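Local coordinates for protein halogenase (Chondromyces crocatus, PDB 3E1T) that uses bound flavin-adenine dinucleotide as a flavin-dependent halogenase of chondrochloren biosynthesis, probably installing the chlorine of that natural product, at residues V190-Y195 and G278-R283; S20-F25 and L325-I330. All coordinates share one frame; numbering follows the deposited sequence.

Contact 1: V190-Y195 and G278-R283; sequences VALYGY and GEIRIR. With FAD (flavin-adenine dinucleotide), chain C.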
ATOM      1  N   VAL A 190      10.200  -0.554 -11.031  1.00 28.41           N
ATOM      2  CA  VAL A 190       9.027  -0.818 -11.837  1.00 28.90           C
ATOM      3  C   VAL A 190       8.590  -2.263 -11.601  1.00 28.68           C
ATOM      4  O   VAL A 190       9.428  -3.168 -11.521  1.00 28.33           O
ATOM      5  CB  VAL A 190       9.286  -0.570 -13.342  1.00 28.96           C
ATOM      6  CG1 VAL A 190       9.685   0.876 -13.574  1.00 29.61           C
ATOM      7  CG2 VAL A 190      10.375  -1.492 -13.849  1.00 31.12           C
ATOM      8  N   ALA A 191       7.289  -2.471 -11.438  1.00 28.29           N
ATOM      9  CA  ALA A 191       6.749  -3.830 -11.321  1.00 28.69           C
ATOM     10  C   ALA A 191       6.137  -4.262 -12.653  1.00 29.16           C
ATOM     11  O   ALA A 191       5.468  -3.477 -13.327  1.00 28.64           O
ATOM     12  CB  ALA A 191       5.733  -3.916 -10.222  1.00 28.45           C
ATOM     13  N   LEU A 192       6.390  -5.510 -13.023  1.00 29.80           N
ATOM     14  CA  LEU A 192       5.870  -6.097 -14.254  1.00 31.22           C
ATOM     15  C   LEU A 192       5.190  -7.383 -13.838  1.00 31.79           C
ATOM     16  O   LEU A 192       5.849  -8.263 -13.293  1.00 32.02           O
ATOM     17  CB  LEU A 192       7.026  -6.397 -15.206  1.00 31.68           C
ATOM     18  CG  LEU A 192       6.696  -6.988 -16.579  1.00 32.89           C
ATOM     19  CD1 LEU A 192       5.883  -5.999 -17.424  1.00 34.90           C
ATOM     20  CD2 LEU A 192       7.983  -7.337 -17.288  1.00 34.68           C
ATOM     21  N   TYR A 193       3.881  -7.490 -14.054  1.00 32.03           N
ATOM     22  CA  TYR A 193       3.143  -8.602 -13.468  1.00 33.13           C
ATOM     23  C   TYR A 193       2.048  -9.218 -14.345  1.00 33.78           C
ATOM     24  O   TYR A 193       1.403  -8.523 -15.129  1.00 33.90           O
ATOM     25  CB  TYR A 193       2.577  -8.214 -12.095  1.00 33.04           C
ATOM     26  CG  TYR A 193       1.440  -7.227 -12.140  1.00 33.29           C
ATOM     27  CD1 TYR A 193       0.118  -7.676 -12.190  1.00 34.32           C
ATOM     28  CD2 TYR A 193       1.674  -5.842 -12.114  1.00 33.24           C
ATOM     29  CE1 TYR A 193      -0.938  -6.788 -12.225  1.00 33.58           C
ATOM     30  CE2 TYR A 193       0.614  -4.933 -12.154  1.00 31.43           C
ATOM     31  CZ  TYR A 193      -0.695  -5.424 -12.206  1.00 33.46           C
ATOM     32  OH  TYR A 193      -1.784  -4.581 -12.250  1.00 33.28           O
ATOM     33  N   GLY A 194       1.864 -10.528 -14.195  1.00 34.50           N
ATOM     34  CA  GLY A 194       0.782 -11.253 -14.849  1.00 35.73           C
ATOM     35  C   GLY A 194       0.158 -12.308 -13.951  1.00 36.65           C
ATOM     36  O   GLY A 194       0.401 -12.340 -12.735  1.00 37.03           O
ATOM     37  N   TYR A 195      -0.648 -13.176 -14.551  1.00 36.89           N
ATOM     38  CA  TYR A 195      -1.333 -14.223 -13.802  1.00 37.61           C
ATOM     39  C   TYR A 195      -1.151 -15.581 -14.441  1.00 38.09           C
ATOM     40  O   TYR A 195      -1.182 -15.720 -15.666  1.00 37.59           O
ATOM     41  CB  TYR A 195      -2.813 -13.895 -13.644  1.00 37.53           C
ATOM     42  CG  TYR A 195      -3.033 -12.642 -12.831  1.00 38.14           C
ATOM     43  CD1 TYR A 195      -3.241 -12.714 -11.465  1.00 37.98           C
ATOM     44  CD2 TYR A 195      -2.999 -11.379 -13.432  1.00 38.12           C
ATOM     45  CE1 TYR A 195      -3.433 -11.564 -10.711  1.00 38.49           C
ATOM     46  CE2 TYR A 195      -3.180 -10.222 -12.680  1.00 37.22           C
ATOM     47  CZ  TYR A 195      -3.395 -10.325 -11.329  1.00 37.51           C
ATOM     48  OH  TYR A 195      -3.587  -9.197 -10.584  1.00 37.57           O
ATOM     49  N   GLY A 278      -5.463 -11.911 -18.083  1.00 45.52           N
ATOM     50  CA  GLY A 278      -4.740 -12.345 -19.274  1.00 44.91           C
ATOM     51  C   GLY A 278      -3.757 -11.308 -19.769  1.00 44.44           C
ATOM     52  O   GLY A 278      -3.005 -11.542 -20.712  1.00 44.17           O
ATOM     53  N   GLU A 279      -3.766 -10.151 -19.124  1.00 44.23           N
ATOM     54  CA  GLU A 279      -2.892  -9.065 -19.513  1.00 44.07           C
ATOM     55  C   GLU A 279      -1.675  -9.035 -18.584  1.00 43.08           C
ATOM     56  O   GLU A 279      -1.736  -9.511 -17.448  1.00 42.73           O
ATOM     57  CB  GLU A 279      -3.669  -7.744 -19.461  1.00 44.63           C
ATOM     58  CG  GLU A 279      -3.544  -6.887 -20.731  1.00 47.51           C
ATOM     59  CD  GLU A 279      -4.289  -7.473 -21.936  1.00 51.45           C
ATOM     60  OE1 GLU A 279      -5.537  -7.605 -21.874  1.00 53.51           O
ATOM     61  OE2 GLU A 279      -3.625  -7.793 -22.953  1.00 52.80           O
ATOM     62  N   ILE A 280      -0.558  -8.507 -19.071  1.00 42.42           N
ATOM     63  CA  ILE A 280       0.543  -8.213 -18.160  1.00 41.82           C
ATOM     64  C   ILE A 280       0.756  -6.700 -18.064  1.00 41.20           C
ATOM     65  O   ILE A 280       0.958  -6.021 -19.079  1.00 41.20           O
ATOM     66  CB  ILE A 280       1.852  -9.031 -18.440  1.00 41.91           C
ATOM     67  CG1 ILE A 280       3.002  -8.146 -18.910  1.00 42.19           C
ATOM     68  CG2 ILE A 280       1.601 -10.273 -19.320  1.00 41.55           C
ATOM     69  CD1 ILE A 280       4.339  -8.759 -18.625  1.00 43.35           C
ATOM     70  N   ARG A 281       0.660  -6.180 -16.843  1.00 40.19           N
ATOM     71  CA  ARG A 281       0.666  -4.734 -16.622  1.00 39.71           C
ATOM     72  C   ARG A 281       2.021  -4.238 -16.125  1.00 38.91           C
ATOM     73  O   ARG A 281       2.835  -5.025 -15.642  1.00 38.68           O
ATOM     74  CB  ARG A 281      -0.391  -4.326 -15.591  1.00 39.86           C
ATOM     75  CG  ARG A 281      -1.660  -5.187 -15.495  1.00 41.69           C
ATOM     76  CD  ARG A 281      -2.613  -4.992 -16.647  1.00 43.79           C
ATOM     77  NE  ARG A 281      -4.016  -4.967 -16.217  1.00 45.05           N
ATOM     78  CZ  ARG A 281      -4.758  -6.037 -15.936  1.00 46.56           C
ATOM     79  NH1 ARG A 281      -4.250  -7.265 -16.000  1.00 47.41           N
ATOM     80  NH2 ARG A 281      -6.024  -5.874 -15.579  1.00 47.55           N
ATOM     81  N   ILE A 282       2.244  -2.931 -16.230  1.00 37.73           N
ATOM     82  CA  ILE A 282       3.397  -2.290 -15.615  1.00 36.87           C
ATOM     83  C   ILE A 282       2.951  -1.192 -14.632  1.00 35.78           C
ATOM     84  O   ILE A 282       1.967  -0.479 -14.883  1.00 34.92           O
ATOM     85  CB  ILE A 282       4.406  -1.735 -16.672  1.00 37.15           C
ATOM     86  CG1 ILE A 282       5.744  -1.397 -16.002  1.00 37.44           C
ATOM     87  CG2 ILE A 282       3.837  -0.512 -17.408  1.00 38.16           C
ATOM     88  CD1 ILE A 282       6.879  -1.103 -16.942  1.00 37.67           C
ATOM     89  N   ARG A 283       3.658  -1.094 -13.504  1.00 34.09           N
ATOM     90  CA  ARG A 283       3.523   0.026 -12.589  1.00 32.81           C
ATOM     91  C   ARG A 283       4.902   0.625 -12.312  1.00 33.05           C
ATOM     92  O   ARG A 283       5.854  -0.084 -12.010  1.00 32.33           O
ATOM     93  CB  ARG A 283       2.844  -0.388 -11.282  1.00 32.83           C
ATOM     94  CG  ARG A 283       1.327  -0.550 -11.371  1.00 31.49           C
ATOM     95  CD  ARG A 283       0.583   0.810 -11.487  1.00 31.28           C
ATOM     96  NE  ARG A 283       0.872   1.710 -10.367  1.00 30.48           N
ATOM     97  CZ  ARG A 283       0.338   1.603  -9.154  1.00 30.16           C
ATOM     98  NH1 ARG A 283      -0.542   0.648  -8.883  1.00 28.95           N
ATOM     99  NH2 ARG A 283       0.678   2.469  -8.210  1.00 29.74           N
TER
HETATM  100  PA  FAD C 600      -7.151   2.274  -5.329  1.00 27.39           P
HETATM  101  O1A FAD C 600      -7.237   0.825  -4.929  1.00 28.07           O
HETATM  102  O2A FAD C 600      -6.246   2.561  -6.477  1.00 26.90           O
HETATM  103  O5B FAD C 600      -8.645   2.748  -5.722  1.00 26.81           O
HETATM  104  C5B FAD C 600      -8.922   4.090  -6.091  1.00 28.95           C
HETATM  105  C4B FAD C 600     -10.249   4.143  -6.855  1.00 31.44           C
HETATM  106  O4B FAD C 600     -10.501   5.446  -7.340  1.00 31.30           O
HETATM  107  C3B FAD C 600     -10.219   3.226  -8.074  1.00 33.36           C
HETATM  108  O3B FAD C 600     -11.319   2.350  -7.982  1.00 36.68           O
HETATM  109  C2B FAD C 600     -10.378   4.146  -9.267  1.00 33.90           C
HETATM  110  O2B FAD C 600     -11.232   3.567 -10.214  1.00 31.82           O
HETATM  111  C1B FAD C 600     -11.004   5.383  -8.651  1.00 33.58           C
HETATM  112  N9A FAD C 600     -10.699   6.655  -9.330  1.00 35.59           N
HETATM  113  C8A FAD C 600      -9.530   7.066  -9.919  1.00 35.61           C
HETATM  114  N7A FAD C 600      -9.719   8.321 -10.389  1.00 36.82           N
HETATM  115  C5A FAD C 600     -10.980   8.722 -10.097  1.00 36.30           C
HETATM  116  C6A FAD C 600     -11.706   9.897 -10.347  1.00 35.67           C
HETATM  117  N6A FAD C 600     -11.211  10.876 -11.114  1.00 35.08           N
HETATM  118  N1A FAD C 600     -13.005   9.983  -9.902  1.00 34.72           N
HETATM  119  C2A FAD C 600     -13.606   8.935  -9.254  1.00 35.06           C
HETATM  120  N3A FAD C 600     -12.886   7.782  -9.027  1.00 35.80           N
HETATM  121  C4A FAD C 600     -11.600   7.679  -9.432  1.00 35.76           C
HETATM  122  N1  FAD C 600      -0.984  -3.600  -1.416  1.00 26.79           N
HETATM  123  C2  FAD C 600      -1.268  -4.633  -0.566  1.00 27.58           C
HETATM  124  O2  FAD C 600      -1.934  -4.390   0.437  1.00 27.48           O
HETATM  125  N3  FAD C 600      -0.790  -5.901  -0.849  1.00 27.48           N
HETATM  126  C4  FAD C 600      -0.036  -6.139  -1.994  1.00 28.11           C
HETATM  127  O4  FAD C 600       0.373  -7.271  -2.260  1.00 28.29           O
HETATM  128  C4X FAD C 600       0.263  -5.085  -2.847  1.00 28.01           C
HETATM  129  N5  FAD C 600       1.008  -5.280  -3.995  1.00 27.79           N
HETATM  130  C5X FAD C 600       1.281  -4.215  -4.831  1.00 27.53           C
HETATM  131  C6  FAD C 600       2.043  -4.398  -5.990  1.00 27.51           C
HETATM  132  C7  FAD C 600       2.316  -3.309  -6.831  1.00 27.65           C
HETATM  133  C7M FAD C 600       3.313  -3.478  -7.942  1.00 25.87           C
HETATM  134  C8  FAD C 600       1.833  -2.033  -6.514  1.00 27.39           C
HETATM  135  C8M FAD C 600       2.272  -0.803  -7.275  1.00 27.78           C
HETATM  136  C9  FAD C 600       1.067  -1.862  -5.366  1.00 27.85           C
HETATM  137  C9A FAD C 600       0.790  -2.941  -4.519  1.00 27.85           C
HETATM  138  N10 FAD C 600       0.021  -2.741  -3.388  1.00 27.92           N
HETATM  139  C10 FAD C 600      -0.235  -3.805  -2.548  1.00 27.86           C
HETATM  140  C1' FAD C 600      -0.609  -1.388  -3.105  1.00 28.31           C
HETATM  141  C2' FAD C 600      -2.109  -1.315  -3.416  1.00 29.21           C
HETATM  142  O2' FAD C 600      -2.271  -1.474  -4.811  1.00 28.68           O
HETATM  143  C3' FAD C 600      -2.692   0.044  -2.998  1.00 27.50           C
HETATM  144  O3' FAD C 600      -2.064   0.521  -1.828  1.00 28.41           O
HETATM  145  C4' FAD C 600      -4.190   0.036  -2.690  1.00 28.28           C
HETATM  146  O4' FAD C 600      -4.904  -0.349  -3.843  1.00 27.62           O
HETATM  147  C5' FAD C 600      -4.625   1.439  -2.267  1.00 26.01           C
HETATM  148  O5' FAD C 600      -6.023   1.527  -2.297  1.00 27.86           O
HETATM  149  P   FAD C 600      -6.765   2.927  -2.561  1.00 25.76           P
HETATM  150  O1P FAD C 600      -8.181   2.834  -2.033  1.00 26.39           O
HETATM  151  O2P FAD C 600      -6.037   4.046  -1.884  1.00 22.01           O
HETATM  152  O3P FAD C 600      -6.647   3.181  -4.124  1.00 23.76           O
HETATM  153  O   HOH W   1      -1.899  -8.274 -14.688  1.00 36.00           O
HETATM  154  O   HOH W   2      -1.353 -12.660 -17.140  1.00 45.38           O

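Contact 2: S20-F25 and L325-I330; sequences STLASF and LVARAI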
ATOM      1  N   SER A  20     -14.067   3.309   0.115  1.00 31.80           N
ATOM      2  CA  SER A  20     -15.206   2.580   0.685  1.00 32.21           C
ATOM      3  C   SER A  20     -15.125   2.490   2.209  1.00 32.07           C
ATOM      4  O   SER A  20     -16.150   2.611   2.899  1.00 32.24           O
ATOM      5  CB  SER A  20     -15.314   1.194   0.067  1.00 32.32           C
ATOM      6  OG  SER A  20     -14.159   0.437   0.360  1.00 33.83           O
ATOM      7  N   THR A  21     -13.909   2.311   2.736  1.00 31.54           N
ATOM      8  CA  THR A  21     -13.695   2.194   4.184  1.00 31.14           C
ATOM      9  C   THR A  21     -14.039   3.487   4.932  1.00 31.32           C
ATOM     10  O   THR A  21     -14.732   3.458   5.966  1.00 31.56           O
ATOM     11  CB  THR A  21     -12.244   1.725   4.524  1.00 30.66           C
ATOM     12  OG1 THR A  21     -12.020   0.410   3.993  1.00 31.66           O
ATOM     13  CG2 THR A  21     -12.015   1.681   6.015  1.00 30.73           C
ATOM     14  N   LEU A  22     -13.530   4.607   4.427  1.00 31.24           N
ATOM     15  CA  LEU A  22     -13.856   5.930   4.968  1.00 31.19           C
ATOM     16  C   LEU A  22     -15.358   6.244   4.856  1.00 31.24           C
ATOM     17  O   LEU A  22     -15.969   6.660   5.823  1.00 30.78           O
ATOM     18  CB  LEU A  22     -13.053   7.015   4.252  1.00 30.47           C
ATOM     19  CG  LEU A  22     -13.497   8.471   4.437  1.00 30.25           C
ATOM     20  CD1 LEU A  22     -13.525   8.906   5.898  1.00 29.54           C
ATOM     21  CD2 LEU A  22     -12.599   9.378   3.662  1.00 30.24           C
ATOM     22  N   ALA A  23     -15.927   6.054   3.673  1.00 32.26           N
ATOM     23  CA  ALA A  23     -17.361   6.289   3.471  1.00 33.49           C
ATOM     24  C   ALA A  23     -18.192   5.501   4.489  1.00 34.10           C
ATOM     25  O   ALA A  23     -19.008   6.081   5.200  1.00 34.55           O
ATOM     26  CB  ALA A  23     -17.756   5.938   2.045  1.00 33.30           C
ATOM     27  N   SER A  24     -17.950   4.191   4.588  1.00 35.20           N
ATOM     28  CA  SER A  24     -18.658   3.345   5.555  1.00 36.14           C
ATOM     29  C   SER A  24     -18.586   3.871   6.983  1.00 36.93           C
ATOM     30  O   SER A  24     -19.606   3.944   7.659  1.00 37.10           O
ATOM     31  CB  SER A  24     -18.147   1.905   5.513  1.00 35.72           C
ATOM     32  OG  SER A  24     -18.307   1.358   4.225  1.00 37.07           O
ATOM     33  N   PHE A  25     -17.389   4.242   7.436  1.00 37.84           N
ATOM     34  CA  PHE A  25     -17.162   4.653   8.833  1.00 38.36           C
ATOM     35  C   PHE A  25     -17.847   5.965   9.235  1.00 38.85           C
ATOM     36  O   PHE A  25     -18.141   6.185  10.413  1.00 39.02           O
ATOM     37  CB  PHE A  25     -15.655   4.787   9.128  1.00 38.86           C
ATOM     38  CG  PHE A  25     -14.948   3.482   9.404  1.00 39.17           C
ATOM     39  CD1 PHE A  25     -15.620   2.404   9.971  1.00 40.07           C
ATOM     40  CD2 PHE A  25     -13.597   3.351   9.125  1.00 39.41           C
ATOM     41  CE1 PHE A  25     -14.953   1.204  10.238  1.00 41.47           C
ATOM     42  CE2 PHE A  25     -12.924   2.159   9.385  1.00 39.56           C
ATOM     43  CZ  PHE A  25     -13.603   1.084   9.946  1.00 40.08           C
ATOM     44  N   LEU A 325      -8.528   6.957  10.195  1.00 31.31           N
ATOM     45  CA  LEU A 325      -8.028   8.179  10.805  1.00 31.09           C
ATOM     46  C   LEU A 325      -8.779   9.402  10.286  1.00 30.94           C
ATOM     47  O   LEU A 325      -9.054  10.345  11.034  1.00 31.30           O
ATOM     48  CB  LEU A 325      -6.530   8.342  10.517  1.00 31.17           C
ATOM     49  CG  LEU A 325      -5.567   7.331  11.146  1.00 31.37           C
ATOM     50  CD1 LEU A 325      -4.165   7.577  10.614  1.00 30.85           C
ATOM     51  CD2 LEU A 325      -5.605   7.442  12.651  1.00 29.62           C
ATOM     52  N   VAL A 326      -9.078   9.401   8.996  1.00 30.89           N
ATOM     53  CA  VAL A 326      -9.816  10.519   8.412  1.00 31.09           C
ATOM     54  C   VAL A 326     -11.267  10.438   8.884  1.00 31.14           C
ATOM     55  O   VAL A 326     -11.843  11.449   9.277  1.00 31.40           O
ATOM     56  CB  VAL A 326      -9.701  10.561   6.874  1.00 31.18           C
ATOM     57  CG1 VAL A 326     -10.747  11.500   6.267  1.00 31.19           C
ATOM     58  CG2 VAL A 326      -8.338  11.038   6.484  1.00 31.28           C
ATOM     59  N   ALA A 327     -11.820   9.226   8.900  1.00 31.45           N
ATOM     60  CA  ALA A 327     -13.191   8.992   9.392  1.00 32.24           C
ATOM     61  C   ALA A 327     -13.371   9.532  10.796  1.00 32.98           C
ATOM     62  O   ALA A 327     -14.387  10.157  11.077  1.00 33.35           O
ATOM     63  CB  ALA A 327     -13.543   7.524   9.344  1.00 31.69           C
ATOM     64  N   ARG A 328     -12.384   9.300  11.667  1.00 33.77           N
ATOM     65  CA  ARG A 328     -12.401   9.817  13.037  1.00 34.63           C
ATOM     66  C   ARG A 328     -12.329  11.326  13.118  1.00 35.54           C
ATOM     67  O   ARG A 328     -12.966  11.936  13.990  1.00 35.78           O
ATOM     68  CB  ARG A 328     -11.266   9.231  13.874  1.00 34.82           C
ATOM     69  CG  ARG A 328     -11.499   7.804  14.279  1.00 35.00           C
ATOM     70  CD  ARG A 328     -10.355   7.276  15.097  1.00 33.70           C
ATOM     71  NE  ARG A 328     -10.575   5.858  15.370  1.00 35.08           N
ATOM     72  CZ  ARG A 328      -9.635   5.008  15.757  1.00 34.87           C
ATOM     73  NH1 ARG A 328      -8.381   5.417  15.923  1.00 34.42           N
ATOM     74  NH2 ARG A 328      -9.955   3.743  15.966  1.00 34.68           N
ATOM     75  N   ALA A 329     -11.543  11.936  12.235  1.00 36.08           N
ATOM     76  CA  ALA A 329     -11.479  13.395  12.192  1.00 36.78           C
ATOM     77  C   ALA A 329     -12.844  13.944  11.782  1.00 37.24           C
ATOM     78  O   ALA A 329     -13.375  14.846  12.442  1.00 37.34           O
ATOM     79  CB  ALA A 329     -10.378  13.879  11.249  1.00 36.65           C
ATOM     80  N   ILE A 330     -13.415  13.361  10.727  1.00 37.45           N
ATOM     81  CA  ILE A 330     -14.708  13.779  10.193  1.00 38.43           C
ATOM     82  C   ILE A 330     -15.876  13.530  11.170  1.00 39.34           C
ATOM     83  O   ILE A 330     -16.710  14.413  11.355  1.00 39.52           O
ATOM     84  CB  ILE A 330     -14.999  13.122   8.830  1.00 38.03           C
ATOM     85  CG1 ILE A 330     -14.017  13.642   7.775  1.00 37.88           C
ATOM     86  CG2 ILE A 330     -16.443  13.393   8.388  1.00 38.79           C
ATOM     87  CD1 ILE A 330     -14.084  12.912   6.455  1.00 38.29           C
TER

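Contact 1: V190-Y195 and G278-R283
The antiparallel edge of the mixed sheet that borders the flavin of this FAD-dependent halogenase is formed where Ala191, Leu192 and Tyr193 pair with Arg283, Ile282 and Arg281. It illustrates how one strand pair can face a cofactor on one side and a layer of helices on the other. Ala191-Arg283 and Tyr193-Arg281 are hydrogen-bonded pairs, and Leu192-Ile282 between them is a non-hydrogen-bonded pair. The shortest of the four backbone bonds joins Ala191 N to Arg283 O at 2.8 Å. The longest, from Tyr193 N to Arg281 O, measures 3.1 Å.

Ala191, Tyr193, Arg281 and Arg283 share the flavin-side face. Here Ala191 CB meets the FAD methyl C7M at 3.4 Å, while the other ring methyl, C8M, sits above the plane of the Arg283 guanidinium, off its middle. Tyr193 holds CG between its backbone N and carbonyl carbon (chi1 71°), which leans the ring toward the neighbouring strand, where it crosses the Arg281 chain obliquely; Arg281 CG sits 3.3 Å from Tyr193 OH. Replacing Tyr193 by an alanine would probably open a gap beside the Arg281 methylenes and leave that bent chain freer to turn. The Arg281 guanidinium has its main polar partner in Asp276 O through NH1, which also makes a weak bond to a water that donates to Glu279 O.

On the opposite face Leu192 reaches helix 248-257, touching Ala251 and Leu252, and Ile280 also meets Leu252. With Leu192 CG anti to the backbone N (chi1 -178°), its branch is brought across Ile280, and Leu192 CD1 and Ile280 CD1 meet at 3.4 Å, a close approach for two methyl carbons.

Contact 2: S20-F25 and L325-I330
Leu22 and Phe25 of helix 17-27 pack on Ala327 of helix 315-333, in the Rossmann-type FAD-binding part of the fold. The two short helical segments run roughly parallel, their axes 29° apart and 8.8 Å at closest approach, a case of an alanine receiving larger side chains from the facing helix. Ala327 points its CB toward the other helix, where Phe25 CB lies 3.5 Å from it. Alongside, Leu22 CD1 rests against the backbone of Ala327, 3.5 Å from Ala327 N. Its CG stands anti to the backbone N (chi1 166°), which swings the branch across toward the neighbouring helix. Both Leu22 methyls meet Val326 CG1, and Ile330 CD1, one turn further along, approaches Leu22 CD1 at 4.1 Å.

In the next shell, Val165 of strand 163-166 touches Leu22, Val326 and Ile330, joining both helices to the central parallel sheet. Leu62 and Leu500 touch the Phe25 side chain, and Phe25 O accepts a hydrogen bond from Asn331 ND2, a polar link between the same helices. Within helix 17-27, Ser20 O accepts from both Ser24 N and Ser24 OG, which approach from opposite faces of its carbonyl plane, the hydroxyl at 2.8 Å.

After strand 6-8, in a small mixed sheet, the chain enters the parallel FAD-binding sheet with strand 10-13 and turns into helix 17-27, whose partner for contact 2 arrives some 300 residues later in helix 315-333. That pairing closes a very long loop. Nested inside it, contact 1 closes a shorter one, as 278-283 comes back to 190-195 after 82 intervening residues. The outer closure ties the early and late portions of the nucleotide-binding fold together, while the inner one completes an edge of the larger mixed sheet beside the flavin ring. The centres of contacts 1 and 2 lie about 31 Å apart on opposite sides of the chain's centre, their nearest atoms about 16 Å apart.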